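Local coordinates for protein time interval measuring enzyme TIME (PDB 2E47) that probably converts superoxide radicals to hydrogen peroxide and oxygen, as a copper- and zinc-binding enzyme of the Cu-Zn superoxide dismutase family, at residues I116-Y130 with T141-I155. Residues are numbered along the deposited sequence; the frame is centred on the assembly and turned at random.
Sequences IIGRAVVLHEKADDY and TGNAGGRVACGVIGI. With CU (copper (II) ion), chain E.
His124 reaches the copper through NE2 (2.1 Å), while its other ring nitrogen, ND1, faces the 141-155 segment and makes two long, weak hydrogen bonds to Gly145 O and Gly146 O. With CG beside the backbone N and anti to the carbonyl carbon (chi1 -69°), the ring takes Val122 CG1 against one face and the Ala144 methyl in an off-centre CH-pi contact. Arg147 lies beside the ring, pointing the same way, with CG near His124 CE1, and its NH2 donates to Gly65 O and Cys61 O. Gly146 O also accepts Glu125 N, and Gly146 N returns a nearly straight bond to Glu125 OE2 (2.9 Å), which it meets from above the carboxylate plane. Strands 120-124 and 147-152 are antiparallel, with paired bonds between Val121 and Gly151. Next to His124 a classic beta bulge makes Leu123 O accept both Val148 N (2.7 Å) and, weakly, Ala149 N (3.3 Å). At the other end, Gly118 N and Arg119 O bond Ile153 O and N, and Ile153 CD1 packs on Val121 CG2 (3.9 Å).

Beyond the strands, Lys126 N donates to Ala144 O and Asp129 N to Gly142 O (2.8 Å); one water donates to both Ala127 O and Asn143 O. Asp128 OD2 closes an Asx turn with Tyr130 N and accepts from the zinc ligand His75. Asp129 OD2 accepts from Ser138 OG and Gly131 N, OD1 from Ser133 OG and from a water shared with Asn143 OD1. Without the Asp129 carboxylate, as with an alanine here, the hydroxyls of Ser138 and Ser133 and the amide of Gly131 would probably lose their acceptor and the loop would be freer to shift. This antiparallel pair, carrying a copper histidine and Cys150 of the disulfide to Cys61, is characteristic of the Cu-Zn superoxide dismutase beta-barrel.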
loop_
_atom_site.group_PDB
_atom_site.type_symbol
_atom_site.label_atom_id
_atom_site.label_comp_id
_atom_site.label_asym_id
_atom_site.label_seq_id
_atom_site.Cartn_x
_atom_site.Cartn_y
_atom_site.Cartn_z
ATOM N N ILE A 116 10.237 -4.603 1.305
ATOM C CA ILE A 116 8.975 -4.344 2.085
ATOM C C ILE A 116 7.892 -3.582 1.316
ATOM O O ILE A 116 6.826 -3.328 1.856
ATOM C CB ILE A 116 9.250 -3.607 3.384
ATOM C CG1 ILE A 116 9.856 -2.223 3.090
ATOM C CG2 ILE A 116 10.332 -4.346 4.173
ATOM C CD1 ILE A 116 10.482 -1.600 4.341
ATOM N N ILE A 117 8.124 -3.248 0.055
ATOM C CA ILE A 117 7.066 -2.535 -0.660
ATOM C C ILE A 117 5.865 -3.441 -0.880
ATOM O O ILE A 117 6.008 -4.606 -1.302
ATOM C CB ILE A 117 7.551 -1.847 -1.990
ATOM C CG1 ILE A 117 8.429 -0.655 -1.642
ATOM C CG2 ILE A 117 6.348 -1.423 -2.865
ATOM C CD1 ILE A 117 9.307 -0.253 -2.776
ATOM N N GLY A 118 4.671 -2.912 -0.556
ATOM C CA GLY A 118 3.447 -3.705 -0.617
ATOM C C GLY A 118 3.197 -4.451 0.665
ATOM O O GLY A 118 2.176 -5.142 0.770
ATOM N N ARG A 119 4.133 -4.369 1.631
ATOM C CA ARG A 119 3.914 -4.982 2.941
ATOM C C ARG A 119 3.263 -3.937 3.863
ATOM O O ARG A 119 2.852 -2.909 3.386
ATOM C CB ARG A 119 5.218 -5.649 3.485
ATOM C CG ARG A 119 5.681 -6.686 2.442
ATOM C CD ARG A 119 6.804 -7.537 2.857
ATOM N NE ARG A 119 7.290 -8.395 1.745
ATOM C CZ ARG A 119 6.734 -9.556 1.352
ATOM N NH1 ARG A 119 7.283 -10.230 0.357
ATOM N NH2 ARG A 119 5.666 -10.063 1.940
ATOM N N ALA A 120 3.106 -4.199 5.150
ATOM C CA ALA A 120 2.368 -3.228 6.010
ATOM C C ALA A 120 3.238 -2.862 7.203
ATOM O O ALA A 120 4.022 -3.690 7.688
ATOM C CB ALA A 120 1.096 -3.835 6.511
ATOM N N VAL A 121 3.144 -1.607 7.647
ATOM C CA VAL A 121 3.735 -1.247 8.921
ATOM C C VAL A 121 2.582 -1.365 9.916
ATOM O O VAL A 121 1.424 -0.995 9.579
ATOM C CB VAL A 121 4.233 0.194 8.853
ATOM C CG1 VAL A 121 4.468 0.647 10.241
ATOM C CG2 VAL A 121 5.532 0.192 8.171
ATOM N N VAL A 122 2.862 -1.849 11.116
ATOM C CA VAL A 122 1.839 -2.010 12.143
ATOM C C VAL A 122 2.359 -1.450 13.461
ATOM O O VAL A 122 3.473 -1.815 13.909
ATOM C CB VAL A 122 1.430 -3.444 12.420
ATOM C CG1 VAL A 122 0.338 -3.469 13.541
ATOM C CG2 VAL A 122 0.892 -4.078 11.136
ATOM N N LEU A 123 1.567 -0.554 14.052
ATOM C CA LEU A 123 1.886 0.012 15.373
ATOM C C LEU A 123 1.049 -0.717 16.368
ATOM O O LEU A 123 -0.195 -0.788 16.201
ATOM C CB LEU A 123 1.454 1.473 15.423
ATOM C CG LEU A 123 1.625 2.305 16.690
ATOM C CD1 LEU A 123 3.070 2.450 17.069
ATOM C CD2 LEU A 123 1.045 3.690 16.399
ATOM N N HIS A 124 1.675 -1.104 17.474
ATOM C CA HIS A 124 1.029 -1.962 18.441
ATOM C C HIS A 124 0.687 -1.244 19.703
ATOM O O HIS A 124 1.219 -0.143 19.977
ATOM C CB HIS A 124 2.020 -3.111 18.768
ATOM C CG HIS A 124 2.210 -4.041 17.634
ATOM N ND1 HIS A 124 1.325 -5.059 17.367
ATOM C CD2 HIS A 124 3.171 -4.108 16.689
ATOM C CE1 HIS A 124 1.755 -5.729 16.313
ATOM N NE2 HIS A 124 2.887 -5.192 15.892
ATOM N N GLU A 125 -0.172 -1.877 20.501
ATOM C CA GLU A 125 -0.693 -1.271 21.695
ATOM C C GLU A 125 0.297 -1.244 22.860
ATOM O O GLU A 125 0.164 -0.442 23.765
ATOM C CB GLU A 125 -2.031 -1.951 22.096
ATOM C CG GLU A 125 -1.968 -3.033 23.167
ATOM C CD GLU A 125 -3.201 -4.026 23.093
ATOM O OE1 GLU A 125 -4.306 -3.576 22.646
ATOM O OE2 GLU A 125 -3.066 -5.224 23.479
ATOM N N LYS A 126 1.303 -2.113 22.832
ATOM C CA LYS A 126 2.377 -2.058 23.847
ATOM C C LYS A 126 3.737 -2.302 23.319
ATOM O O LYS A 126 3.919 -2.616 22.127
ATOM C CB LYS A 126 2.121 -2.975 25.025
ATOM C CG LYS A 126 1.805 -4.409 24.734
ATOM C CD LYS A 126 0.954 -4.880 25.896
ATOM C CE LYS A 126 1.020 -6.430 26.071
ATOM N NZ LYS A 126 1.071 -6.846 27.527
ATOM N N ALA A 127 4.681 -2.198 24.231
ATOM C CA ALA A 127 6.092 -2.306 23.894
ATOM C C ALA A 127 6.462 -3.697 23.380
ATOM O O ALA A 127 5.914 -4.699 23.801
ATOM C CB ALA A 127 6.958 -1.953 25.110
ATOM N N ASP A 128 7.387 -3.738 22.451
ATOM C CA ASP A 128 7.997 -4.993 22.001
ATOM C C ASP A 128 9.044 -5.396 23.067
ATOM O O ASP A 128 9.906 -4.583 23.384
ATOM C CB ASP A 128 8.716 -4.658 20.693
ATOM C CG ASP A 128 9.272 -5.885 19.950
ATOM O OD1 ASP A 128 9.408 -5.750 18.705
ATOM O OD2 ASP A 128 9.592 -6.939 20.573
ATOM N N ASP A 129 9.005 -6.643 23.567
ATOM C CA ASP A 129 9.955 -7.088 24.620
ATOM C C ASP A 129 11.185 -7.811 24.006
ATOM O O ASP A 129 12.037 -8.393 24.707
ATOM C CB ASP A 129 9.210 -7.977 25.626
ATOM C CG ASP A 129 8.841 -9.365 25.042
ATOM O OD1 ASP A 129 8.004 -10.054 25.679
ATOM O OD2 ASP A 129 9.356 -9.774 23.949
ATOM N N TYR A 130 11.249 -7.759 22.682
ATOM C CA TYR A 130 12.392 -8.140 21.855
ATOM C C TYR A 130 12.677 -9.630 21.929
ATOM O O TYR A 130 13.792 -10.057 21.610
ATOM C CB TYR A 130 13.640 -7.340 22.160
ATOM C CG TYR A 130 13.514 -5.849 22.184
ATOM C CD1 TYR A 130 13.071 -5.126 21.049
ATOM C CD2 TYR A 130 13.870 -5.127 23.347
ATOM C CE1 TYR A 130 12.984 -3.710 21.071
ATOM C CE2 TYR A 130 13.732 -3.754 23.398
ATOM C CZ TYR A 130 13.313 -3.043 22.251
ATOM O OH TYR A 130 13.238 -1.665 22.318
ATOM N N THR A 141 6.190 -12.546 18.615
ATOM C CA THR A 141 5.609 -11.256 18.421
ATOM C C THR A 141 6.232 -10.221 19.320
ATOM O O THR A 141 5.902 -9.059 19.232
ATOM C CB THR A 141 4.082 -11.268 18.722
ATOM O OG1 THR A 141 3.890 -11.590 20.099
ATOM C CG2 THR A 141 3.301 -12.297 17.838
ATOM N N GLY A 142 7.061 -10.630 20.269
ATOM C CA GLY A 142 7.538 -9.620 21.226
ATOM C C GLY A 142 6.526 -9.216 22.305
ATOM O O GLY A 142 6.843 -8.334 23.116
ATOM N N ASN A 143 5.375 -9.925 22.359
ATOM C CA ASN A 143 4.284 -9.641 23.289
ATOM C C ASN A 143 3.854 -8.155 23.153
ATOM O O ASN A 143 3.726 -7.437 24.184
ATOM C CB ASN A 143 4.766 -9.955 24.729
ATOM C CG ASN A 143 3.658 -9.891 25.785
ATOM O OD1 ASN A 143 3.933 -9.594 26.964
ATOM N ND2 ASN A 143 2.442 -10.157 25.390
ATOM N N ALA A 144 3.717 -7.666 21.910
ATOM C CA ALA A 144 3.422 -6.215 21.746
ATOM C C ALA A 144 1.932 -5.938 21.727
ATOM O O ALA A 144 1.468 -4.773 21.737
ATOM C CB ALA A 144 4.197 -5.575 20.509
ATOM N N GLY A 145 1.163 -7.022 21.735
ATOM C CA GLY A 145 -0.275 -6.919 21.958
ATOM C C GLY A 145 -1.023 -6.607 20.675
ATOM O O GLY A 145 -0.527 -6.884 19.604
ATOM N N GLY A 146 -2.212 -6.007 20.812
ATOM C CA GLY A 146 -3.101 -5.707 19.702
ATOM C C GLY A 146 -2.519 -4.603 18.827
ATOM O O GLY A 146 -1.480 -3.994 19.142
ATOM N N ARG A 147 -3.212 -4.358 17.715
ATOM C CA ARG A 147 -2.684 -3.584 16.620
ATOM C C ARG A 147 -3.446 -2.286 16.595
ATOM O O ARG A 147 -4.625 -2.300 16.389
ATOM C CB ARG A 147 -2.910 -4.374 15.334
ATOM C CG ARG A 147 -2.152 -5.727 15.378
ATOM C CD ARG A 147 -2.150 -6.446 14.066
ATOM N NE ARG A 147 -1.497 -7.724 14.274
ATOM C CZ ARG A 147 -1.238 -8.645 13.349
ATOM N NH1 ARG A 147 -0.637 -9.767 13.724
ATOM N NH2 ARG A 147 -1.570 -8.470 12.072
ATOM N N VAL A 148 -2.786 -1.166 16.847
ATOM C CA VAL A 148 -3.585 0.077 16.995
ATOM C C VAL A 148 -3.745 0.828 15.663
ATOM O O VAL A 148 -4.687 1.588 15.494
ATOM C CB VAL A 148 -3.100 1.009 18.134
ATOM C CG1 VAL A 148 -3.085 0.263 19.483
ATOM C CG2 VAL A 148 -1.765 1.527 17.869
ATOM N N ALA A 149 -2.796 0.639 14.729
ATOM C CA ALA A 149 -2.908 1.235 13.406
ATOM C C ALA A 149 -1.980 0.521 12.464
ATOM O O ALA A 149 -0.979 -0.039 12.900
ATOM C CB ALA A 149 -2.537 2.775 13.519
ATOM N N CYS A 150 -2.302 0.577 11.165
ATOM C CA CYS A 150 -1.471 -0.004 10.127
ATOM C C CYS A 150 -1.569 0.764 8.836
ATOM O O CYS A 150 -2.566 1.478 8.607
ATOM C CB CYS A 150 -1.858 -1.492 9.845
ATOM S SG CYS A 150 -3.548 -1.843 9.715
ATOM N N GLY A 151 -0.566 0.618 7.977
ATOM C CA GLY A 151 -0.656 1.206 6.653
ATOM C C GLY A 151 0.114 0.352 5.684
ATOM O O GLY A 151 1.145 -0.189 6.041
ATOM N N VAL A 152 -0.369 0.247 4.463
ATOM C CA VAL A 152 0.413 -0.385 3.402
ATOM C C VAL A 152 1.615 0.486 2.993
ATOM O O VAL A 152 1.524 1.717 2.871
ATOM C CB VAL A 152 -0.437 -0.684 2.134
ATOM C CG1 VAL A 152 0.388 -1.503 1.177
ATOM C CG2 VAL A 152 -1.693 -1.446 2.488
ATOM N N ILE A 153 2.758 -0.135 2.803
ATOM C CA ILE A 153 3.946 0.611 2.330
ATOM C C ILE A 153 3.897 0.804 0.817
ATOM O O ILE A 153 4.010 -0.185 0.080
ATOM C CB ILE A 153 5.204 -0.151 2.695
ATOM C CG1 ILE A 153 5.232 -0.377 4.204
ATOM C CG2 ILE A 153 6.469 0.592 2.220
ATOM C CD1 ILE A 153 6.322 -1.409 4.742
ATOM N N GLY A 154 3.687 2.065 0.368
ATOM C CA GLY A 154 3.499 2.364 -1.034
ATOM C C GLY A 154 4.730 3.018 -1.636
ATOM O O GLY A 154 5.564 3.518 -0.910
ATOM N N ILE A 155 4.815 3.013 -2.961
ATOM C CA ILE A 155 5.882 3.638 -3.701
ATOM C C ILE A 155 5.649 5.141 -3.574
ATOM O O ILE A 155 4.585 5.677 -3.844
ATOM C CB ILE A 155 5.930 3.176 -5.226
ATOM C CG1 ILE A 155 6.392 1.730 -5.291
ATOM C CG2 ILE A 155 6.954 4.025 -6.009
ATOM C CD1 ILE A 155 6.148 0.979 -6.630
HETATM CU CU CU E . 3.844 -6.800 14.985
HETATM O O HOH W 1 5.164 -6.017 25.896
HETATM O O HOH W 2 6.733 -9.140 27.651
#